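Local coordinates for GP37 (Pseudomonas phage phikz, PDB 5FT0), which inhibits the RNA degradosome of the bacterial host, probably by acting on its ribonuclease RNase E, at residues 133-138 with 212-217; 129-134 with 224-229; 82-87 with 178-183. One frame throughout, in Å; residues are numbered along the deposited sequence.

Overall arrangement
Contact 2 pairs two strands of an antiparallel sheet; contact 1 lays the loop that follows one of them against the next strand but one, 206-217. The two share G133 and V134; their centres are about 8 Å apart, and the S212 and T226 hydroxyls link them. Contact 3 is centred about 12 Å from contact 2 and 13 Å from contact 1; there helix 158-187 meets the link 82-87, and its Y180 also touches F225, I227 and F213 of the sheet. The bound arginine sits at contact 1, through E214; the side chain of L224 in contact 2 is about 6 Å from it, that of L83 in contact 3 about 13 Å.

Contact 1 (133-138 with 212-217); sequences GVHVDD and SFEGCH. With ARG (arginine), chain C.
H135 and S212 bring the two backbones nearest, with their CA atoms 5.4 Å apart. The partner of strand 212-217 here is not a strand: 133-138 has just left strand 122-132 and curls into a short 3-10 turn at 136-138, ahead of helix 140-146. A single backbone group is anchored across the gap, V136 N, which donates to S212 OG at 2.8 Å with a bent N-H...O angle of 145°. The S212 hydroxyl reaches it because OG stands anti to its own carbonyl carbon (chi1 -68°), and it is gripped a second time by the hydroxyl of T226 on strand 220-232. The same serine serves the imidazole with its carbon: S212 CB lies 3.5 Å from the centroid of the H135 ring, almost on the ring normal, a CH-pi contact over the face. The ring is fixed against rotation at its edge, where D137 N donates to H135 ND1 at 3.0 Å, nearly straight and within the ring plane. D138 N closes the turn on H135 O. On the CD2-NE2 side of the imidazole, H135 CD2 touches E214 CG at 3.6 Å, and the ring and the carboxylate planes stand 75° apart. E214 then carries its carboxylate past the histidine to the bound arginine, whose NH1 donates to E214 OE1 over a separation so short that its exact length is doubtful. F190, D192 and A194 complete that pocket. With ND1 acting as an acceptor, a neutral H135 would bear its proton on NE2. The carboxylates of E222 near E214, and of E199 near D137, make this an acidic neighbourhood, where a guanidinium group would be expected to be electrostatically welcome.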
loop_
_atom_site.group_PDB
_atom_site.type_symbol
_atom_site.label_atom_id
_atom_site.label_comp_id
_atom_site.label_asym_id
_atom_site.label_seq_id
_atom_site.Cartn_x
_atom_site.Cartn_y
_atom_site.Cartn_z
ATOM N N GLY A 133 -4.085 4.718 -21.559
ATOM C CA GLY A 133 -5.525 4.811 -21.664
ATOM C C GLY A 133 -6.125 6.110 -21.173
ATOM O O GLY A 133 -7.356 6.235 -21.157
ATOM N N VAL A 134 -5.305 7.079 -20.780
ATOM C CA VAL A 134 -5.774 8.352 -20.250
ATOM C C VAL A 134 -5.296 9.464 -21.172
ATOM O O VAL A 134 -4.173 9.419 -21.687
ATOM C CB VAL A 134 -5.274 8.579 -18.808
ATOM C CG1 VAL A 134 -5.702 9.949 -18.290
ATOM C CG2 VAL A 134 -5.781 7.477 -17.892
ATOM N N HIS A 135 -6.159 10.456 -21.389
ATOM C CA HIS A 135 -5.818 11.670 -22.115
ATOM C C HIS A 135 -6.112 12.868 -21.220
ATOM O O HIS A 135 -7.093 12.864 -20.471
ATOM C CB HIS A 135 -6.605 11.770 -23.422
ATOM C CG HIS A 135 -6.074 12.794 -24.375
ATOM N ND1 HIS A 135 -6.227 14.149 -24.178
ATOM C CD2 HIS A 135 -5.403 12.658 -25.544
ATOM C CE1 HIS A 135 -5.663 14.804 -25.177
ATOM N NE2 HIS A 135 -5.158 13.922 -26.021
ATOM N N VAL A 136 -5.255 13.891 -21.295
ATOM C CA VAL A 136 -5.362 15.013 -20.363
ATOM C C VAL A 136 -6.660 15.786 -20.575
ATOM O O VAL A 136 -7.193 16.385 -19.632
ATOM C CB VAL A 136 -4.127 15.933 -20.482
ATOM C CG1 VAL A 136 -4.096 16.630 -21.834
ATOM C CG2 VAL A 136 -4.106 16.952 -19.347
ATOM N N ASP A 137 -7.206 15.768 -21.796
ATOM C CA ASP A 137 -8.447 16.486 -22.066
ATOM C C ASP A 137 -9.620 15.950 -21.257
ATOM O O ASP A 137 -10.634 16.643 -21.127
ATOM C CB ASP A 137 -8.785 16.428 -23.558
ATOM C CG ASP A 137 -7.813 17.224 -24.409
ATOM O OD1 ASP A 137 -7.121 18.106 -23.856
ATOM O OD2 ASP A 137 -7.747 16.976 -25.631
ATOM N N ASP A 138 -9.506 14.743 -20.703
ATOM C CA ASP A 138 -10.583 14.153 -19.922
ATOM C C ASP A 138 -10.469 14.436 -18.429
ATOM O O ASP A 138 -11.399 14.112 -17.683
ATOM C CB ASP A 138 -10.632 12.638 -20.151
ATOM C CG ASP A 138 -10.838 12.275 -21.612
ATOM O OD1 ASP A 138 -11.455 13.077 -22.346
ATOM O OD2 ASP A 138 -10.390 11.184 -22.024
ATOM N N SER A 212 -0.008 14.088 -23.630
ATOM C CA SER A 212 -1.037 13.146 -24.042
ATOM C C SER A 212 -0.928 12.847 -25.532
ATOM O O SER A 212 -0.460 13.675 -26.319
ATOM C CB SER A 212 -2.431 13.680 -23.713
ATOM O OG SER A 212 -2.626 13.717 -22.313
ATOM N N PHE A 213 -1.366 11.649 -25.909
ATOM C CA PHE A 213 -1.222 11.166 -27.273
ATOM C C PHE A 213 -2.467 10.391 -27.673
ATOM O O PHE A 213 -3.117 9.754 -26.840
ATOM C CB PHE A 213 0.016 10.272 -27.426
ATOM C CG PHE A 213 1.282 10.902 -26.922
ATOM C CD1 PHE A 213 2.023 11.746 -27.733
ATOM C CD2 PHE A 213 1.731 10.652 -25.638
ATOM C CE1 PHE A 213 3.185 12.328 -27.273
ATOM C CE2 PHE A 213 2.897 11.231 -25.171
ATOM C CZ PHE A 213 3.623 12.071 -25.989
ATOM N N GLU A 214 -2.789 10.454 -28.963
ATOM C CA GLU A 214 -3.897 9.714 -29.547
ATOM C C GLU A 214 -3.356 8.890 -30.702
ATOM O O GLU A 214 -2.681 9.428 -31.584
ATOM C CB GLU A 214 -5.001 10.655 -30.042
ATOM C CG GLU A 214 -5.538 11.600 -28.986
ATOM C CD GLU A 214 -6.383 12.711 -29.583
ATOM O OE1 GLU A 214 -7.584 12.482 -29.826
ATOM O OE2 GLU A 214 -5.844 13.814 -29.817
ATOM N N GLY A 215 -3.652 7.596 -30.702
ATOM C CA GLY A 215 -3.095 6.682 -31.678
ATOM C C GLY A 215 -4.169 5.948 -32.453
ATOM O O GLY A 215 -5.227 5.615 -31.919
ATOM N N CYS A 216 -3.878 5.687 -33.724
ATOM C CA CYS A 216 -4.751 4.895 -34.576
ATOM C C CYS A 216 -4.304 3.439 -34.550
ATOM O O CYS A 216 -3.130 3.139 -34.788
ATOM C CB CYS A 216 -4.733 5.431 -36.006
ATOM S SG CYS A 216 -5.855 4.588 -37.139
ATOM N N HIS A 217 -5.241 2.542 -34.259
ATOM C CA HIS A 217 -4.995 1.111 -34.242
ATOM C C HIS A 217 -6.138 0.416 -34.969
ATOM O O HIS A 217 -7.298 0.817 -34.824
ATOM C CB HIS A 217 -4.881 0.593 -32.799
ATOM C CG HIS A 217 -4.478 -0.845 -32.697
ATOM N ND1 HIS A 217 -5.365 -1.884 -32.880
ATOM C CD2 HIS A 217 -3.282 -1.416 -32.413
ATOM C CE1 HIS A 217 -4.731 -3.033 -32.724
ATOM N NE2 HIS A 217 -3.466 -2.777 -32.439
HETATM N N ARG C . -6.885 11.640 -33.216
HETATM C CA ARG C . -7.869 11.648 -34.290
HETATM C C ARG C . -7.528 12.714 -35.327
HETATM O O ARG C . -6.986 13.770 -35.000
HETATM C CB ARG C . -9.267 11.880 -33.720
HETATM C CG ARG C . -9.368 13.146 -32.888
HETATM C CD ARG C . -10.685 13.232 -32.147
HETATM N NE ARG C . -10.809 14.510 -31.451
HETATM C CZ ARG C . -10.316 14.753 -30.241
HETATM N NH1 ARG C . -9.666 13.802 -29.584
HETATM N NH2 ARG C . -10.475 15.947 -29.686
HETATM O OXT ARG C . -7.781 12.545 -36.519
#

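Contact 2 (129-134 with 224-229); sequences EFMPGV and LFTIKI
The ring of F225 takes P132 over one face, with P132 N 4.1 Å above the plane and displaced toward the rim, while I227 CG1 lies in plane at its edge. P132 CA makes an off-centre CH-pi contact with the same ring, and P132 CB closes to 3.6 Å from F225 CE2. F130 approaches obliquely, its CB 4.0 Å from F225 CZ. These residues coat one face of an antiparallel strand pair, 129-132 against 224-229, in the middle of a seven-stranded sheet; Y180 of helix 158-187 packs on F225 from that side, the two ring planes about 30° apart. F225 leans toward P132 because CG stands anti to the backbone N (chi1 -159°).

The register is regular: E129 with K228 and M131 with T226 are hydrogen-bonded pairs, F130 with I227 and P132 with F225 non-hydrogen-bonded ones. M131 N donates to T226 O at 2.6 Å, nearly along the C=O axis. The strand runs out in a type II turn from M131 to V134, in which G133 adopts positive phi and its N donates to L224 O at 2.7 Å. T226 OG1 donates to V134 O, at the end of the turn, over a separation short enough for its exact length to be doubtful.

On the other face, E129 OE1 and K228 NZ form a weak salt bridge at 3.2 Å, and R254 of the second subunit, packed on K228, adds a long, weak ion pair to the glutamate. Between them and T226 lies the selenomethionine M131, bent at its third torsion, with SE 4.0 Å from K228 CB.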
loop_
_atom_site.group_PDB
_atom_site.type_symbol
_atom_site.label_atom_id
_atom_site.label_comp_id
_atom_site.label_asym_id
_atom_site.label_seq_id
_atom_site.Cartn_x
_atom_site.Cartn_y
_atom_site.Cartn_z
ATOM N N GLU A 129 5.107 9.670 -14.340
ATOM C CA GLU A 129 4.022 8.704 -14.238
ATOM C C GLU A 129 3.508 8.380 -15.633
ATOM O O GLU A 129 3.074 9.276 -16.364
ATOM C CB GLU A 129 2.891 9.232 -13.353
ATOM C CG GLU A 129 1.735 8.256 -13.194
ATOM C CD GLU A 129 0.738 8.701 -12.142
ATOM O OE1 GLU A 129 1.067 9.624 -11.364
ATOM O OE2 GLU A 129 -0.367 8.121 -12.086
ATOM N N PHE A 130 3.569 7.102 -15.998
ATOM C CA PHE A 130 2.968 6.633 -17.236
ATOM C C PHE A 130 1.486 6.374 -17.007
ATOM O O PHE A 130 1.108 5.723 -16.027
ATOM C CB PHE A 130 3.663 5.362 -17.725
ATOM C CG PHE A 130 5.136 5.533 -17.968
ATOM C CD1 PHE A 130 5.603 5.948 -19.205
ATOM C CD2 PHE A 130 6.053 5.280 -16.961
ATOM C CE1 PHE A 130 6.956 6.105 -19.433
ATOM C CE2 PHE A 130 7.407 5.436 -17.183
ATOM C CZ PHE A 130 7.860 5.848 -18.422
HETATM N N MSE A 131 0.647 6.890 -17.899
HETATM C CA MSE A 131 -0.796 6.772 -17.734
HETATM C C MSE A 131 -1.470 6.257 -19.003
HETATM O O MSE A 131 -2.092 7.029 -19.738
HETATM C CB MSE A 131 -1.390 8.121 -17.332
HETATM C CG MSE A 131 -0.747 8.730 -16.090
HETATM SE SE MSE A 131 -1.401 10.523 -15.691
HETATM C CE MSE A 131 -3.260 10.093 -15.284
ATOM N N PRO A 132 -1.354 4.953 -19.256
ATOM C CA PRO A 132 -1.960 4.386 -20.465
ATOM C C PRO A 132 -3.478 4.452 -20.406
ATOM O O PRO A 132 -4.087 4.271 -19.350
ATOM C CB PRO A 132 -1.461 2.938 -20.465
ATOM C CG PRO A 132 -1.210 2.636 -19.030
ATOM C CD PRO A 132 -0.721 3.920 -18.416
ATOM N N GLY A 133 -4.085 4.718 -21.559
ATOM C CA GLY A 133 -5.525 4.811 -21.664
ATOM C C GLY A 133 -6.125 6.110 -21.173
ATOM O O GLY A 133 -7.356 6.235 -21.157
ATOM N N VAL A 134 -5.305 7.079 -20.780
ATOM C CA VAL A 134 -5.774 8.352 -20.250
ATOM C C VAL A 134 -5.296 9.464 -21.172
ATOM O O VAL A 134 -4.173 9.419 -21.687
ATOM C CB VAL A 134 -5.274 8.579 -18.808
ATOM C CG1 VAL A 134 -5.702 9.949 -18.290
ATOM C CG2 VAL A 134 -5.781 7.477 -17.892
ATOM N N LEU A 224 -5.055 5.766 -26.358
ATOM C CA LEU A 224 -4.717 6.939 -25.565
ATOM C C LEU A 224 -3.549 6.616 -24.646
ATOM O O LEU A 224 -3.458 5.507 -24.114
ATOM C CB LEU A 224 -5.915 7.410 -24.728
ATOM C CG LEU A 224 -7.210 7.742 -25.474
ATOM C CD1 LEU A 224 -8.298 8.140 -24.490
ATOM C CD2 LEU A 224 -6.980 8.839 -26.499
ATOM N N PHE A 225 -2.665 7.593 -24.454
ATOM C CA PHE A 225 -1.538 7.438 -23.547
ATOM C C PHE A 225 -1.113 8.814 -23.058
ATOM O O PHE A 225 -1.010 9.756 -23.849
ATOM C CB PHE A 225 -0.356 6.729 -24.223
ATOM C CG PHE A 225 0.619 6.111 -23.253
ATOM C CD1 PHE A 225 1.525 6.895 -22.556
ATOM C CD2 PHE A 225 0.629 4.743 -23.046
ATOM C CE1 PHE A 225 2.417 6.323 -21.666
ATOM C CE2 PHE A 225 1.522 4.164 -22.159
ATOM C CZ PHE A 225 2.414 4.956 -21.468
ATOM N N THR A 226 -0.871 8.922 -21.755
ATOM C CA THR A 226 -0.409 10.161 -21.148
ATOM C C THR A 226 0.829 9.881 -20.308
ATOM O O THR A 226 0.914 8.848 -19.636
ATOM C CB THR A 226 -1.506 10.807 -20.276
ATOM O OG1 THR A 226 -2.603 11.217 -21.105
ATOM C CG2 THR A 226 -0.968 12.023 -19.533
ATOM N N ILE A 227 1.795 10.791 -20.374
ATOM C CA ILE A 227 2.947 10.796 -19.485
ATOM C C ILE A 227 2.873 12.058 -18.641
ATOM O O ILE A 227 2.757 13.163 -19.183
ATOM C CB ILE A 227 4.274 10.739 -20.264
ATOM C CG1 ILE A 227 4.340 9.472 -21.116
ATOM C CG2 ILE A 227 5.451 10.804 -19.306
ATOM C CD1 ILE A 227 5.627 9.331 -21.889
ATOM N N LYS A 228 2.925 11.895 -17.324
ATOM C CA LYS A 228 2.911 13.017 -16.395
ATOM C C LYS A 228 4.286 13.159 -15.765
ATOM O O LYS A 228 4.869 12.171 -15.308
ATOM C CB LYS A 228 1.856 12.833 -15.303
ATOM C CG LYS A 228 1.820 13.992 -14.308
ATOM C CD LYS A 228 0.756 13.806 -13.236
ATOM C CE LYS A 228 1.166 12.774 -12.210
ATOM N NZ LYS A 228 0.155 12.652 -11.124
ATOM N N ILE A 229 4.801 14.385 -15.749
ATOM C CA ILE A 229 6.066 14.707 -15.105
ATOM C C ILE A 229 5.796 15.773 -14.054
ATOM O O ILE A 229 5.091 16.754 -14.323
ATOM C CB ILE A 229 7.117 15.182 -16.124
ATOM C CG1 ILE A 229 7.308 14.118 -17.205
ATOM C CG2 ILE A 229 8.440 15.472 -15.428
ATOM C CD1 ILE A 229 8.239 14.536 -18.311
#

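Contact 3 (82-87 with 178-183); sequences NLKYVD and LAYTDY
Y183 of helix 158-187 is the side chain that 82-87 packs against most closely, and it illustrates how a tyrosine can be apolar along its ring and polar only at its end. V86 CG1 comes from the opposite direction to within 3.5 Å of Y183 CE1, and its other methyl, V86 CG2, lies 3.7 Å from Y183 OH. L83 meets the ring's other side carbon, CD2 to Y183 CE2 at 3.8 Å, so the ring is held between a valine and a leucine, each approaching obliquely. The ring is delivered there by a side chain extended anti to the backbone N (chi1 -171°). L18 and L188 border it as well, and L89 of helix 87-98 packs on it, so this half of the contact is buried.

One helical turn earlier, Y180 meets the link more loosely, through its hydroxyl end. Within 82-87 its OH lies nearest to K84, at 3.7 Å from K84 CA and 3.8 Å from K84 CG; its side chain also lies against I227 and F213 of the sheet. K84 is partly exposed and marks the solvent side; its chain, bent at the third torsion, turns its amine to N108, with which NZ is hydrogen-bonded.

The segment 82-87 is the link between helices 67-82 and 87-98, with V86 at the N-cap position of the second. Its own backbone bonds, Y85 N to N82 O and V86 N to L83 O, shape the bend that presents L83 and V86 to the helix. The polar ends named here, K84 NZ and Y183 OH, find their partners outside the two segments, in N108 and D19. The bond from Y183 OH to D19 O would fix the depth of the ring, while the meeting of the two segments themselves rests on van der Waals contact alone.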
loop_
_atom_site.group_PDB
_atom_site.type_symbol
_atom_site.label_atom_id
_atom_site.label_comp_id
_atom_site.label_asym_id
_atom_site.label_seq_id
_atom_site.Cartn_x
_atom_site.Cartn_y
_atom_site.Cartn_z
ATOM N N ASN A 82 0.454 -1.937 -23.108
ATOM C CA ASN A 82 1.617 -2.658 -23.602
ATOM C C ASN A 82 2.540 -1.806 -24.460
ATOM O O ASN A 82 3.592 -2.299 -24.881
ATOM C CB ASN A 82 1.172 -3.895 -24.386
ATOM C CG ASN A 82 0.780 -5.040 -23.472
ATOM O OD1 ASN A 82 1.628 -5.822 -23.045
ATOM N ND2 ASN A 82 -0.507 -5.131 -23.150
ATOM N N LEU A 83 2.179 -0.545 -24.720
ATOM C CA LEU A 83 3.099 0.366 -25.391
ATOM C C LEU A 83 4.393 0.525 -24.607
ATOM O O LEU A 83 5.453 0.748 -25.203
ATOM C CB LEU A 83 2.442 1.732 -25.592
ATOM C CG LEU A 83 1.263 1.780 -26.559
ATOM C CD1 LEU A 83 0.649 3.177 -26.586
ATOM C CD2 LEU A 83 1.707 1.349 -27.950
ATOM N N LYS A 84 4.324 0.414 -23.278
ATOM C CA LYS A 84 5.511 0.511 -22.437
ATOM C C LYS A 84 6.564 -0.526 -22.797
ATOM O O LYS A 84 7.749 -0.309 -22.523
ATOM C CB LYS A 84 5.128 0.344 -20.966
ATOM C CG LYS A 84 4.618 1.604 -20.301
ATOM C CD LYS A 84 3.996 1.275 -18.955
ATOM C CE LYS A 84 2.679 0.540 -19.141
ATOM N NZ LYS A 84 2.259 -0.188 -17.914
ATOM N N TYR A 85 6.162 -1.644 -23.396
ATOM C CA TYR A 85 7.074 -2.732 -23.709
ATOM C C TYR A 85 7.545 -2.721 -25.156
ATOM O O TYR A 85 8.321 -3.598 -25.547
ATOM C CB TYR A 85 6.414 -4.071 -23.373
ATOM C CG TYR A 85 5.894 -4.114 -21.953
ATOM C CD1 TYR A 85 6.757 -3.963 -20.875
ATOM C CD2 TYR A 85 4.541 -4.287 -21.691
ATOM C CE1 TYR A 85 6.290 -3.991 -19.573
ATOM C CE2 TYR A 85 4.064 -4.318 -20.391
ATOM C CZ TYR A 85 4.944 -4.170 -19.337
ATOM O OH TYR A 85 4.478 -4.201 -18.043
ATOM N N VAL A 86 7.095 -1.752 -25.956
ATOM C CA VAL A 86 7.663 -1.556 -27.283
ATOM C C VAL A 86 9.141 -1.230 -27.139
ATOM O O VAL A 86 9.524 -0.383 -26.321
ATOM C CB VAL A 86 6.902 -0.447 -28.027
ATOM C CG1 VAL A 86 7.652 -0.023 -29.277
ATOM C CG2 VAL A 86 5.497 -0.921 -28.387
ATOM N N ASP A 87 9.977 -1.911 -27.934
ATOM C CA ASP A 87 11.432 -1.829 -27.824
ATOM C C ASP A 87 11.942 -0.412 -27.579
ATOM O O ASP A 87 12.539 -0.124 -26.536
ATOM C CB ASP A 87 12.081 -2.397 -29.092
ATOM C CG ASP A 87 11.974 -3.905 -29.182
ATOM O OD1 ASP A 87 11.778 -4.557 -28.136
ATOM O OD2 ASP A 87 12.094 -4.440 -30.304
ATOM N N LEU A 178 10.027 12.445 -26.658
ATOM C CA LEU A 178 10.203 12.409 -28.106
ATOM C C LEU A 178 9.896 11.025 -28.664
ATOM O O LEU A 178 9.225 10.891 -29.693
ATOM C CB LEU A 178 11.632 12.823 -28.458
ATOM C CG LEU A 178 11.848 13.744 -29.659
ATOM C CD1 LEU A 178 11.253 15.119 -29.389
ATOM C CD2 LEU A 178 13.333 13.848 -29.976
ATOM N N ALA A 179 10.377 9.979 -27.986
ATOM C CA ALA A 179 10.143 8.614 -28.446
ATOM C C ALA A 179 8.652 8.302 -28.515
ATOM O O ALA A 179 8.170 7.732 -29.501
ATOM C CB ALA A 179 10.860 7.626 -27.527
ATOM N N TYR A 180 7.905 8.669 -27.470
ATOM C CA TYR A 180 6.459 8.483 -27.500
ATOM C C TYR A 180 5.817 9.366 -28.559
ATOM O O TYR A 180 4.869 8.946 -29.234
ATOM C CB TYR A 180 5.860 8.770 -26.122
ATOM C CG TYR A 180 5.870 7.568 -25.214
ATOM C CD1 TYR A 180 7.004 7.231 -24.489
ATOM C CD2 TYR A 180 4.756 6.748 -25.109
ATOM C CE1 TYR A 180 7.022 6.123 -23.668
ATOM C CE2 TYR A 180 4.764 5.637 -24.292
ATOM C CZ TYR A 180 5.901 5.327 -23.575
ATOM O OH TYR A 180 5.913 4.220 -22.760
ATOM N N THR A 181 6.323 10.591 -28.721
ATOM C CA THR A 181 5.785 11.492 -29.735
ATOM C C THR A 181 5.990 10.924 -31.135
ATOM O O THR A 181 5.069 10.922 -31.958
ATOM C CB THR A 181 6.441 12.867 -29.612
ATOM O OG1 THR A 181 6.231 13.380 -28.290
ATOM C CG2 THR A 181 5.850 13.833 -30.628
ATOM N N ASP A 182 7.198 10.430 -31.416
ATOM C CA ASP A 182 7.474 9.858 -32.729
ATOM C C ASP A 182 6.688 8.572 -32.950
ATOM O O ASP A 182 6.138 8.351 -34.035
ATOM C CB ASP A 182 8.974 9.605 -32.889
ATOM C CG ASP A 182 9.771 10.888 -32.994
ATOM O OD1 ASP A 182 9.167 11.943 -33.288
ATOM O OD2 ASP A 182 11.001 10.839 -32.790
ATOM N N TYR A 183 6.622 7.711 -31.931
ATOM C CA TYR A 183 5.918 6.441 -32.089
ATOM C C TYR A 183 4.454 6.665 -32.449
ATOM O O TYR A 183 3.926 6.028 -33.366
ATOM C CB TYR A 183 6.029 5.600 -30.819
ATOM C CG TYR A 183 5.509 4.197 -31.019
ATOM C CD1 TYR A 183 6.345 3.186 -31.469
ATOM C CD2 TYR A 183 4.175 3.886 -30.778
ATOM C CE1 TYR A 183 5.875 1.903 -31.665
ATOM C CE2 TYR A 183 3.693 2.603 -30.973
ATOM C CZ TYR A 183 4.549 1.616 -31.417
ATOM O OH TYR A 183 4.079 0.336 -31.619
#